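Oxidored_FMN domain-containing protein ([Pseudomonas] geniculata N1, PDB 6L6J) acts as a 6-hydroxypseudooxynicotine amine oxidase (HisD), a flavoprotein oxidoreductase that binds FMN, a [4Fe-4S] cluster and ADP. Local coordinates at residues 23-28 with 255-260; 140-145 with 190-195; 388-393 with 473-478. All coordinates share one frame; numbering follows the deposited sequence.

Contact 1: 23-28 with 255-260; sequences RFYVVP and LWDVNV. With FMN (flavin mononucleotide), chain B.
Tyr25 and Leu255 extend toward each other because both turn their CG away from the backbone N, with chi1 of -172° and 176°. Asp257 does the same (chi1 -172°), which carries its carboxylate across to Val27 and Pro28. The Tyr25 and Leu255 side chains come from opposite directions. Leu255 CD2 meets the hydroxyl end of the ring obliquely and lies 3.8 Å from Tyr25 CZ. Asp257 OD2 is the atom that turns toward 23-28. It sits 3.5 Å from Val27 CG1 and 3.9 Å from Pro28 CD. No hydrogen bond joins the two segments directly. Instead the hydroxyl of Tyr168 is hydrogen-bonded to both Tyr25 OH and Asp257 OD2. Asp257 OD1 forms a salt bridge with Arg224 NH1, and Arg224 NH2 is hydrogen-bonded to FMN. Asp257 is thus a second-shell residue that probably helps to hold Arg224 in place at the flavin. The other branch of Val27 faces the cofactor, with CG2 3.5 Å from FMN O2'. The same ribityl hydroxyl donates a hydrogen bond to Pro28 O, at 2.6 Å. On the other segment, Asn259 ND2 comes no closer than 3.9 Å to FMN O3'; it is weakly hydrogen-bonded to Asp266 OD2, itself hydrogen-bonded to FMN. All five touching residues are buried. The two strands do not pair: the nearest CA atoms, of Val27 and Asp257, are 8.2 Å apart. Strands 24-26 and 255-261 are the first and sixth of a closed parallel sheet, so their side chains meet across its interior, next to the FMN site of an eight-stranded TIM barrel.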
loop_
_atom_site.group_PDB
_atom_site.type_symbol
_atom_site.label_atom_id
_atom_site.label_comp_id
_atom_site.label_asym_id
_atom_site.label_seq_id
_atom_site.Cartn_x
_atom_site.Cartn_y
_atom_site.Cartn_z
ATOM N N ARG A 23 -13.012 -16.478 -10.003
ATOM C CA ARG A 23 -13.385 -15.866 -8.704
ATOM C C ARG A 23 -12.349 -14.832 -8.280
ATOM O O ARG A 23 -12.581 -14.221 -7.224
ATOM C CB ARG A 23 -13.503 -16.930 -7.614
ATOM C CG ARG A 23 -14.510 -18.031 -7.920
ATOM C CD ARG A 23 -14.982 -18.702 -6.657
ATOM N NE ARG A 23 -15.835 -19.839 -6.913
ATOM C CZ ARG A 23 -17.166 -19.872 -6.781
ATOM N NH1 ARG A 23 -17.828 -18.794 -6.395
ATOM N NH2 ARG A 23 -17.826 -20.991 -7.070
ATOM N N PHE A 24 -11.254 -14.659 -9.034
ATOM C CA PHE A 24 -10.248 -13.592 -8.753
ATOM C C PHE A 24 -10.778 -12.236 -9.247
ATOM O O PHE A 24 -11.004 -12.070 -10.451
ATOM C CB PHE A 24 -8.897 -13.906 -9.372
ATOM C CG PHE A 24 -8.321 -15.217 -8.938
ATOM C CD1 PHE A 24 -7.664 -15.321 -7.729
ATOM C CD2 PHE A 24 -8.442 -16.340 -9.727
ATOM C CE1 PHE A 24 -7.123 -16.527 -7.312
ATOM C CE2 PHE A 24 -7.893 -17.548 -9.312
ATOM C CZ PHE A 24 -7.226 -17.632 -8.111
ATOM N N TYR A 25 -10.960 -11.287 -8.326
ATOM C CA TYR A 25 -11.674 -10.016 -8.569
ATOM C C TYR A 25 -10.815 -8.868 -8.062
ATOM O O TYR A 25 -10.482 -8.881 -6.904
ATOM C CB TYR A 25 -13.025 -10.067 -7.862
ATOM C CG TYR A 25 -13.967 -8.926 -8.144
ATOM C CD1 TYR A 25 -13.757 -7.667 -7.623
ATOM C CD2 TYR A 25 -15.113 -9.133 -8.877
ATOM C CE1 TYR A 25 -14.652 -6.632 -7.833
ATOM C CE2 TYR A 25 -16.021 -8.116 -9.099
ATOM C CZ TYR A 25 -15.802 -6.866 -8.562
ATOM O OH TYR A 25 -16.729 -5.894 -8.773
ATOM N N VAL A 26 -10.493 -7.901 -8.909
ATOM C CA VAL A 26 -9.642 -6.749 -8.501
ATOM C C VAL A 26 -10.575 -5.605 -8.127
ATOM O O VAL A 26 -11.253 -5.060 -9.032
ATOM C CB VAL A 26 -8.632 -6.344 -9.588
ATOM C CG1 VAL A 26 -7.818 -5.130 -9.147
ATOM C CG2 VAL A 26 -7.729 -7.509 -9.961
ATOM N N VAL A 27 -10.599 -5.272 -6.841
ATOM C CA VAL A 27 -11.525 -4.262 -6.259
ATOM C C VAL A 27 -10.989 -2.881 -6.615
ATOM O O VAL A 27 -9.811 -2.736 -6.932
ATOM C CB VAL A 27 -11.697 -4.455 -4.745
ATOM C CG1 VAL A 27 -12.610 -5.630 -4.457
ATOM C CG2 VAL A 27 -10.362 -4.626 -4.020
ATOM N N PRO A 28 -11.847 -1.839 -6.624
ATOM C CA PRO A 28 -11.415 -0.491 -6.971
ATOM C C PRO A 28 -10.257 -0.083 -6.055
ATOM O O PRO A 28 -10.394 -0.202 -4.856
ATOM C CB PRO A 28 -12.625 0.427 -6.715
ATOM C CG PRO A 28 -13.806 -0.492 -6.537
ATOM C CD PRO A 28 -13.278 -1.899 -6.281
ATOM N N LEU A 255 -24.376 -7.341 -7.310
ATOM C CA LEU A 255 -23.139 -7.658 -6.547
ATOM C C LEU A 255 -23.093 -6.769 -5.304
ATOM O O LEU A 255 -23.346 -5.545 -5.442
ATOM C CB LEU A 255 -21.923 -7.412 -7.452
ATOM C CG LEU A 255 -20.520 -7.585 -6.843
ATOM C CD1 LEU A 255 -20.095 -9.042 -6.791
ATOM C CD2 LEU A 255 -19.485 -6.822 -7.660
ATOM N N TRP A 256 -22.813 -7.368 -4.148
ATOM C CA TRP A 256 -22.392 -6.668 -2.909
ATOM C C TRP A 256 -20.867 -6.712 -2.818
ATOM O O TRP A 256 -20.323 -7.830 -2.673
ATOM C CB TRP A 256 -23.039 -7.305 -1.683
ATOM C CG TRP A 256 -24.486 -6.967 -1.548
ATOM C CD1 TRP A 256 -25.553 -7.716 -1.949
ATOM C CD2 TRP A 256 -25.030 -5.775 -0.959
ATOM N NE1 TRP A 256 -26.718 -7.067 -1.649
ATOM C CE2 TRP A 256 -26.431 -5.872 -1.053
ATOM C CE3 TRP A 256 -24.470 -4.648 -0.347
ATOM C CZ2 TRP A 256 -27.279 -4.880 -0.577
ATOM C CZ3 TRP A 256 -25.315 -3.668 0.131
ATOM C CH2 TRP A 256 -26.701 -3.787 0.018
ATOM N N ASP A 257 -20.209 -5.552 -2.895
ATOM C CA ASP A 257 -18.756 -5.397 -2.591
ATOM C C ASP A 257 -18.608 -4.816 -1.174
ATOM O O ASP A 257 -18.975 -3.621 -0.989
ATOM C CB ASP A 257 -18.045 -4.536 -3.645
ATOM C CG ASP A 257 -16.535 -4.522 -3.472
ATOM O OD1 ASP A 257 -16.052 -4.831 -2.351
ATOM O OD2 ASP A 257 -15.850 -4.231 -4.457
ATOM N N VAL A 258 -18.120 -5.610 -0.205
ATOM C CA VAL A 258 -18.254 -5.257 1.245
ATOM C C VAL A 258 -16.891 -5.276 1.952
ATOM O O VAL A 258 -16.108 -6.253 1.802
ATOM C CB VAL A 258 -19.307 -6.106 1.994
ATOM C CG1 VAL A 258 -20.724 -5.776 1.535
ATOM C CG2 VAL A 258 -19.026 -7.601 1.919
ATOM N N ASN A 259 -16.670 -4.225 2.747
ATOM C CA ASN A 259 -15.408 -3.961 3.485
ATOM C C ASN A 259 -15.722 -3.148 4.753
ATOM O O ASN A 259 -16.918 -2.955 5.054
ATOM C CB ASN A 259 -14.388 -3.295 2.554
ATOM C CG ASN A 259 -14.754 -1.872 2.180
ATOM O OD1 ASN A 259 -15.835 -1.383 2.530
ATOM N ND2 ASN A 259 -13.861 -1.208 1.453
ATOM N N VAL A 260 -14.690 -2.666 5.455
ATOM C CA VAL A 260 -14.841 -1.895 6.730
ATOM C C VAL A 260 -14.494 -0.418 6.471
ATOM O O VAL A 260 -13.500 -0.128 5.757
ATOM C CB VAL A 260 -13.987 -2.505 7.854
ATOM C CG1 VAL A 260 -14.400 -3.941 8.127
ATOM C CG2 VAL A 260 -12.495 -2.426 7.558
HETATM N N1 FMN B . -10.920 1.463 -2.287
HETATM C C2 FMN B . -11.887 2.181 -2.944
HETATM O O2 FMN B . -13.065 1.888 -2.722
HETATM N N3 FMN B . -11.647 3.152 -3.835
HETATM C C4 FMN B . -10.387 3.499 -4.150
HETATM O O4 FMN B . -10.168 4.394 -4.965
HETATM C C4A FMN B . -9.264 2.798 -3.468
HETATM N N5 FMN B . -7.972 3.105 -3.734
HETATM C C5A FMN B . -6.988 2.386 -3.147
HETATM C C6 FMN B . -5.660 2.645 -3.474
HETATM C C7 FMN B . -4.664 1.893 -2.884
HETATM C C7M FMN B . -3.256 2.225 -3.194
HETATM C C8 FMN B . -4.987 0.807 -1.951
HETATM C C8M FMN B . -3.919 0.003 -1.271
HETATM C C9 FMN B . -6.288 0.535 -1.620
HETATM C C9A FMN B . -7.318 1.272 -2.188
HETATM N N10 FMN B . -8.659 0.978 -1.899
HETATM C C10 FMN B . -9.629 1.723 -2.523
HETATM C "C1'" FMN B . -9.062 -0.116 -0.959
HETATM C "C2'" FMN B . -9.019 -1.463 -1.655
HETATM O "O2'" FMN B . -10.040 -1.453 -2.637
HETATM C "C3'" FMN B . -9.257 -2.612 -0.722
HETATM O "O3'" FMN B . -10.588 -2.521 -0.212
HETATM C "C4'" FMN B . -8.273 -2.689 0.445
HETATM O "O4'" FMN B . -6.925 -2.443 -0.022
HETATM C "C5'" FMN B . -8.374 -4.026 1.165
HETATM O "O5'" FMN B . -8.036 -5.051 0.246
HETATM P P FMN B . -6.523 -5.624 0.172
HETATM O O1P FMN B . -6.253 -6.256 1.519
HETATM O O2P FMN B . -6.609 -6.592 -0.966
HETATM O O3P FMN B . -5.651 -4.417 -0.118
#

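Contact 2: 140-145 with 190-195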
loop_
_atom_site.group_PDB
_atom_site.type_symbol
_atom_site.label_atom_id
_atom_site.label_comp_id
_atom_site.label_asym_id
_atom_site.label_seq_id
_atom_site.Cartn_x
_atom_site.Cartn_y
_atom_site.Cartn_z
ATOM N N ILE A 140 -27.120 20.697 1.324
ATOM C CA ILE A 140 -27.716 20.601 -0.042
ATOM C C ILE A 140 -29.252 20.721 0.035
ATOM O O ILE A 140 -29.853 20.128 0.938
ATOM C CB ILE A 140 -27.209 19.356 -0.820
ATOM C CG1 ILE A 140 -27.522 18.012 -0.159
ATOM C CG2 ILE A 140 -25.719 19.481 -1.111
ATOM C CD1 ILE A 140 -27.142 16.813 -1.027
ATOM N N ASP A 141 -29.824 21.541 -0.856
ATOM C CA ASP A 141 -31.264 21.623 -1.233
ATOM C C ASP A 141 -31.807 20.239 -1.599
ATOM O O ASP A 141 -30.982 19.352 -1.908
ATOM C CB ASP A 141 -31.472 22.377 -2.558
ATOM C CG ASP A 141 -31.413 23.886 -2.507
ATOM O OD1 ASP A 141 -31.243 24.424 -1.405
ATOM O OD2 ASP A 141 -31.557 24.512 -3.579
ATOM N N ARG A 142 -33.136 20.140 -1.738
ATOM C CA ARG A 142 -33.862 19.033 -2.441
ATOM C C ARG A 142 -33.553 19.087 -3.950
ATOM O O ARG A 142 -33.370 18.036 -4.560
ATOM C CB ARG A 142 -35.370 19.112 -2.157
ATOM C CG ARG A 142 -35.699 19.341 -0.682
ATOM C CD ARG A 142 -36.936 18.656 -0.107
ATOM N NE ARG A 142 -37.155 17.298 -0.610
ATOM C CZ ARG A 142 -37.605 16.272 0.101
ATOM N NH1 ARG A 142 -37.750 15.092 -0.481
ATOM N NH2 ARG A 142 -37.893 16.418 1.385
ATOM N N GLN A 143 -33.490 20.273 -4.543
ATOM C CA GLN A 143 -33.140 20.449 -5.979
ATOM C C GLN A 143 -31.693 19.979 -6.230
ATOM O O GLN A 143 -31.428 19.398 -7.278
ATOM C CB GLN A 143 -33.358 21.905 -6.404
ATOM C CG GLN A 143 -33.190 22.145 -7.909
ATOM C CD GLN A 143 -34.061 21.267 -8.787
ATOM O OE1 GLN A 143 -35.290 21.343 -8.771
ATOM N NE2 GLN A 143 -33.422 20.405 -9.562
ATOM N N ASP A 144 -30.779 20.210 -5.289
ATOM C CA ASP A 144 -29.377 19.717 -5.368
ATOM C C ASP A 144 -29.384 18.178 -5.332
ATOM O O ASP A 144 -28.572 17.580 -6.042
ATOM C CB ASP A 144 -28.522 20.297 -4.238
ATOM C CG ASP A 144 -28.269 21.785 -4.346
ATOM O OD1 ASP A 144 -27.785 22.205 -5.395
ATOM O OD2 ASP A 144 -28.531 22.505 -3.361
ATOM N N ILE A 145 -30.264 17.568 -4.523
ATOM C CA ILE A 145 -30.425 16.084 -4.412
ATOM C C ILE A 145 -30.918 15.511 -5.752
ATOM O O ILE A 145 -30.372 14.460 -6.196
ATOM C CB ILE A 145 -31.354 15.706 -3.238
ATOM C CG1 ILE A 145 -30.725 16.087 -1.899
ATOM C CG2 ILE A 145 -31.720 14.224 -3.289
ATOM C CD1 ILE A 145 -31.329 15.404 -0.707
ATOM N N THR A 190 -33.663 17.433 8.969
ATOM C CA THR A 190 -35.019 17.259 9.564
ATOM C C THR A 190 -36.083 17.030 8.478
ATOM O O THR A 190 -37.282 17.043 8.843
ATOM C CB THR A 190 -35.341 18.472 10.445
ATOM O OG1 THR A 190 -35.326 19.619 9.597
ATOM C CG2 THR A 190 -34.352 18.653 11.576
ATOM N N ASP A 191 -35.669 16.838 7.215
ATOM C CA ASP A 191 -36.553 16.538 6.049
ATOM C C ASP A 191 -36.616 15.004 5.867
ATOM O O ASP A 191 -36.190 14.283 6.791
ATOM C CB ASP A 191 -36.094 17.328 4.808
ATOM C CG ASP A 191 -34.758 16.908 4.207
ATOM O OD1 ASP A 191 -34.028 16.121 4.851
ATOM O OD2 ASP A 191 -34.461 17.368 3.099
ATOM N N ASP A 192 -37.122 14.507 4.732
ATOM C CA ASP A 192 -37.350 13.040 4.506
ATOM C C ASP A 192 -36.026 12.315 4.171
ATOM O O ASP A 192 -36.048 11.057 4.086
ATOM C CB ASP A 192 -38.463 12.731 3.491
ATOM C CG ASP A 192 -38.673 13.773 2.419
ATOM O OD1 ASP A 192 -39.019 14.937 2.786
ATOM O OD2 ASP A 192 -38.483 13.420 1.235
ATOM N N TYR A 193 -34.900 13.035 4.050
ATOM C CA TYR A 193 -33.548 12.429 3.913
ATOM C C TYR A 193 -32.774 12.438 5.235
ATOM O O TYR A 193 -31.571 12.113 5.206
ATOM C CB TYR A 193 -32.759 13.140 2.825
ATOM C CG TYR A 193 -33.262 12.866 1.431
ATOM C CD1 TYR A 193 -34.225 13.677 0.854
ATOM C CD2 TYR A 193 -32.764 11.811 0.683
ATOM C CE1 TYR A 193 -34.686 13.438 -0.430
ATOM C CE2 TYR A 193 -33.206 11.565 -0.605
ATOM C CZ TYR A 193 -34.178 12.379 -1.162
ATOM O OH TYR A 193 -34.621 12.161 -2.434
ATOM N N GLY A 194 -33.431 12.735 6.358
ATOM C CA GLY A 194 -32.791 12.708 7.690
ATOM C C GLY A 194 -33.736 12.273 8.789
ATOM O O GLY A 194 -34.962 12.272 8.569
ATOM N N GLY A 195 -33.176 11.936 9.947
ATOM C CA GLY A 195 -33.926 11.414 11.104
ATOM C C GLY A 195 -33.754 9.910 11.223
ATOM O O GLY A 195 -32.604 9.489 11.503
#
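Arg142, Ile145 and Tyr193 bury the most surface here. Arg142 stands at the start of helix 142-162. Its chain bends at chi2 and again at chi3 (39°), and this turns the guanidinium toward the loop. There it meets the carboxylate of Asp192 edge on, in a two-pronged salt bridge. NH1 donates to Asp192 OD2 and NH2 to Asp192 OD1. The Arg142 NH2 to Asp192 OD1 bond is modelled very short, so its length is doubtful. The two flat groups are twisted 31° apart. Asp191 OD2 adds a long ionic contact 4.0 Å from Arg142 NH2, well off the guanidinium plane; its nearer partner is Arg189. Tyr193 lies under one face of the guanidinium, with its ring edge presented: Tyr193 CE1 is 3.5 Å from Arg142 NH1. The face of the same ring receives Ile145. CD1 of Ile145 stands 3.8 Å from the Tyr193 ring centroid, 12° off the normal, a CH-pi contact. Ile145 CG2 packs 3.7 Å from Tyr193 OH, which is hydrogen-bonded to Glu206. Phe181 of helix 177-182 also packs on Ile145 and Tyr193. The charged network is at the outer, more exposed side, and the ring contact is buried. Asp191 to Gly194 is a type I beta turn, closed by Gly194 N to Asp191 O. The contact joins this turn to the first turn of helix 142-162 on the outside of the TIM barrel domain.

Contact 3: 388-393 with 473-478; sequences DASILV and EADHVI
Leu392 and Val477 pair as neighbours in the parallel sheet of a Rossmann-like nucleotide-binding domain. Strands 390-393 and 476-478 run the same way, 23° apart. The tight part is the inner end. The N and O of Leu392 both bond to the 476-478 strand, straddling Val477: N donates to His476 O at 3.1 Å, in the carbonyl plane, and O accepts from Ile478 N at 3.0 Å. CA-H...O contacts fill in between, such as Val477 CA to Leu392 O.

Side chains pack on both faces of this part. Ile391, Val393, His476 and Ile478 share one face. There Ile391 CG2 meets Ile478 CD1 at 4.0 Å, and Leu407 of helix 398-410 covers both isoleucines. On the other face Leu392 CB meets Ala474 CB at 3.9 Å. Phe472 packs on Leu392 and Val469 on Val477, both from helix 466-472. The His476 ring leaves the pair: it is hydrogen-bonded to Ser640 and Glu642 and stacks on Tyr667.

The outer end is looser and nearer solvent. Here 473-475 is loop leading into the strand, and Asp475 is exposed. Ser390 O takes Asp475 N at 2.9 Å, but the donor is tilted 32° from the carbonyl plane, and the second bond to Ser390 O, from His476 N, is weak. The Asp475 side chain adds a bond at this end. With CG beside its own backbone N (chi1 -74°), it reaches back toward 388-393, and Ser390 N donates to the anti lone pair of Asp475 OD2 at 3.2 Å.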
loop_
_atom_site.group_PDB
_atom_site.type_symbol
_atom_site.label_atom_id
_atom_site.label_comp_id
_atom_site.label_asym_id
_atom_site.label_seq_id
_atom_site.Cartn_x
_atom_site.Cartn_y
_atom_site.Cartn_z
ATOM N N ASP A 388 26.264 -15.132 -22.175
ATOM C CA ASP A 388 27.506 -15.679 -21.558
ATOM C C ASP A 388 28.134 -14.645 -20.621
ATOM O O ASP A 388 29.090 -15.006 -19.914
ATOM C CB ASP A 388 28.525 -16.126 -22.612
ATOM C CG ASP A 388 28.123 -17.388 -23.363
ATOM O OD1 ASP A 388 27.572 -18.323 -22.707
ATOM O OD2 ASP A 388 28.344 -17.426 -24.607
ATOM N N ALA A 389 27.643 -13.403 -20.631
ATOM C CA ALA A 389 28.145 -12.310 -19.761
ATOM C C ALA A 389 27.879 -12.660 -18.292
ATOM O O ALA A 389 26.775 -13.164 -17.995
ATOM C CB ALA A 389 27.506 -10.991 -20.125
ATOM N N SER A 390 28.853 -12.386 -17.416
ATOM C CA SER A 390 28.793 -12.688 -15.966
ATOM C C SER A 390 28.723 -11.376 -15.161
ATOM O O SER A 390 29.443 -10.406 -15.515
ATOM C CB SER A 390 29.936 -13.594 -15.536
ATOM O OG SER A 390 31.041 -12.846 -15.056
ATOM N N ILE A 391 27.895 -11.377 -14.104
ATOM C CA ILE A 391 27.697 -10.241 -13.154
ATOM C C ILE A 391 27.950 -10.714 -11.707
ATOM O O ILE A 391 27.339 -11.710 -11.273
ATOM C CB ILE A 391 26.285 -9.625 -13.321
ATOM C CG1 ILE A 391 26.048 -9.089 -14.740
ATOM C CG2 ILE A 391 26.045 -8.550 -12.268
ATOM C CD1 ILE A 391 25.321 -10.035 -15.654
ATOM N N LEU A 392 28.808 -10.003 -10.968
ATOM C CA LEU A 392 29.003 -10.196 -9.506
ATOM C C LEU A 392 28.181 -9.139 -8.761
ATOM O O LEU A 392 28.424 -7.932 -8.968
ATOM C CB LEU A 392 30.490 -10.089 -9.152
ATOM C CG LEU A 392 30.850 -10.323 -7.680
ATOM C CD1 LEU A 392 30.234 -11.605 -7.140
ATOM C CD2 LEU A 392 32.363 -10.364 -7.483
ATOM N N VAL A 393 27.235 -9.587 -7.935
ATOM C CA VAL A 393 26.422 -8.712 -7.044
ATOM C C VAL A 393 26.983 -8.838 -5.627
ATOM O O VAL A 393 27.006 -9.956 -5.075
ATOM C CB VAL A 393 24.925 -9.067 -7.124
ATOM C CG1 VAL A 393 24.103 -8.296 -6.110
ATOM C CG2 VAL A 393 24.374 -8.855 -8.527
ATOM N N GLU A 473 37.010 -11.427 -11.965
ATOM C CA GLU A 473 36.953 -10.934 -13.373
ATOM C C GLU A 473 35.530 -11.083 -13.944
ATOM O O GLU A 473 35.382 -11.579 -15.073
ATOM C CB GLU A 473 38.003 -11.667 -14.219
ATOM C CG GLU A 473 39.354 -10.962 -14.267
ATOM C CD GLU A 473 40.569 -11.882 -14.281
ATOM O OE1 GLU A 473 40.478 -12.993 -14.857
ATOM O OE2 GLU A 473 41.608 -11.487 -13.704
ATOM N N ALA A 474 34.506 -10.634 -13.215
ATOM C CA ALA A 474 33.135 -10.455 -13.759
ATOM C C ALA A 474 33.170 -9.396 -14.872
ATOM O O ALA A 474 34.092 -8.541 -14.857
ATOM C CB ALA A 474 32.166 -10.055 -12.669
ATOM N N ASP A 475 32.202 -9.450 -15.794
ATOM C CA ASP A 475 32.042 -8.456 -16.893
ATOM C C ASP A 475 31.466 -7.158 -16.325
ATOM O O ASP A 475 31.690 -6.095 -16.920
ATOM C CB ASP A 475 31.156 -9.003 -18.011
ATOM C CG ASP A 475 31.851 -10.047 -18.856
ATOM O OD1 ASP A 475 32.859 -9.687 -19.478
ATOM O OD2 ASP A 475 31.393 -11.213 -18.864
ATOM N N HIS A 476 30.757 -7.255 -15.201
ATOM C CA HIS A 476 30.029 -6.127 -14.567
ATOM C C HIS A 476 29.880 -6.397 -13.072
ATOM O O HIS A 476 29.423 -7.490 -12.733
ATOM C CB HIS A 476 28.670 -5.935 -15.264
ATOM C CG HIS A 476 27.906 -4.755 -14.764
ATOM N ND1 HIS A 476 28.377 -3.472 -14.877
ATOM C CD2 HIS A 476 26.728 -4.660 -14.112
ATOM C CE1 HIS A 476 27.512 -2.635 -14.336
ATOM N NE2 HIS A 476 26.493 -3.339 -13.862
ATOM N N VAL A 477 30.223 -5.427 -12.223
ATOM C CA VAL A 477 30.052 -5.524 -10.738
ATOM C C VAL A 477 28.930 -4.574 -10.326
ATOM O O VAL A 477 29.037 -3.370 -10.657
ATOM C CB VAL A 477 31.336 -5.173 -9.962
ATOM C CG1 VAL A 477 31.112 -5.260 -8.456
ATOM C CG2 VAL A 477 32.517 -6.035 -10.393
ATOM N N ILE A 478 27.929 -5.082 -9.599
ATOM C CA ILE A 478 26.913 -4.238 -8.904
ATOM C C ILE A 478 27.251 -4.259 -7.411
ATOM O O ILE A 478 27.359 -5.376 -6.867
ATOM C CB ILE A 478 25.489 -4.742 -9.205
ATOM C CG1 ILE A 478 25.133 -4.551 -10.684
ATOM C CG2 ILE A 478 24.481 -4.066 -8.296
ATOM C CD1 ILE A 478 23.928 -5.318 -11.140
#

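How the contacts relate
Contacts 1 and 2 belong to the same FMN-binding barrel domain, and contact 3 to the ADP-binding one. Contact 1 lies inside the barrel and touches FMN. Contact 2 is at its outer surface, away from the FMN, iron-sulfur and ADP sites; the two centres are 30 Å apart, and their nearest atoms about 17 Å. In sequence, contact 2 falls wholly between the segments of contact 1, and contact 3 comes after both. Contact 3 is about 32 Å from contact 1 and about 56 Å from contact 2 at the nearest atoms. The iron-sulfur cluster is about 12 Å from the Val27 side chain, and ADP about 9 Å from that of Val393.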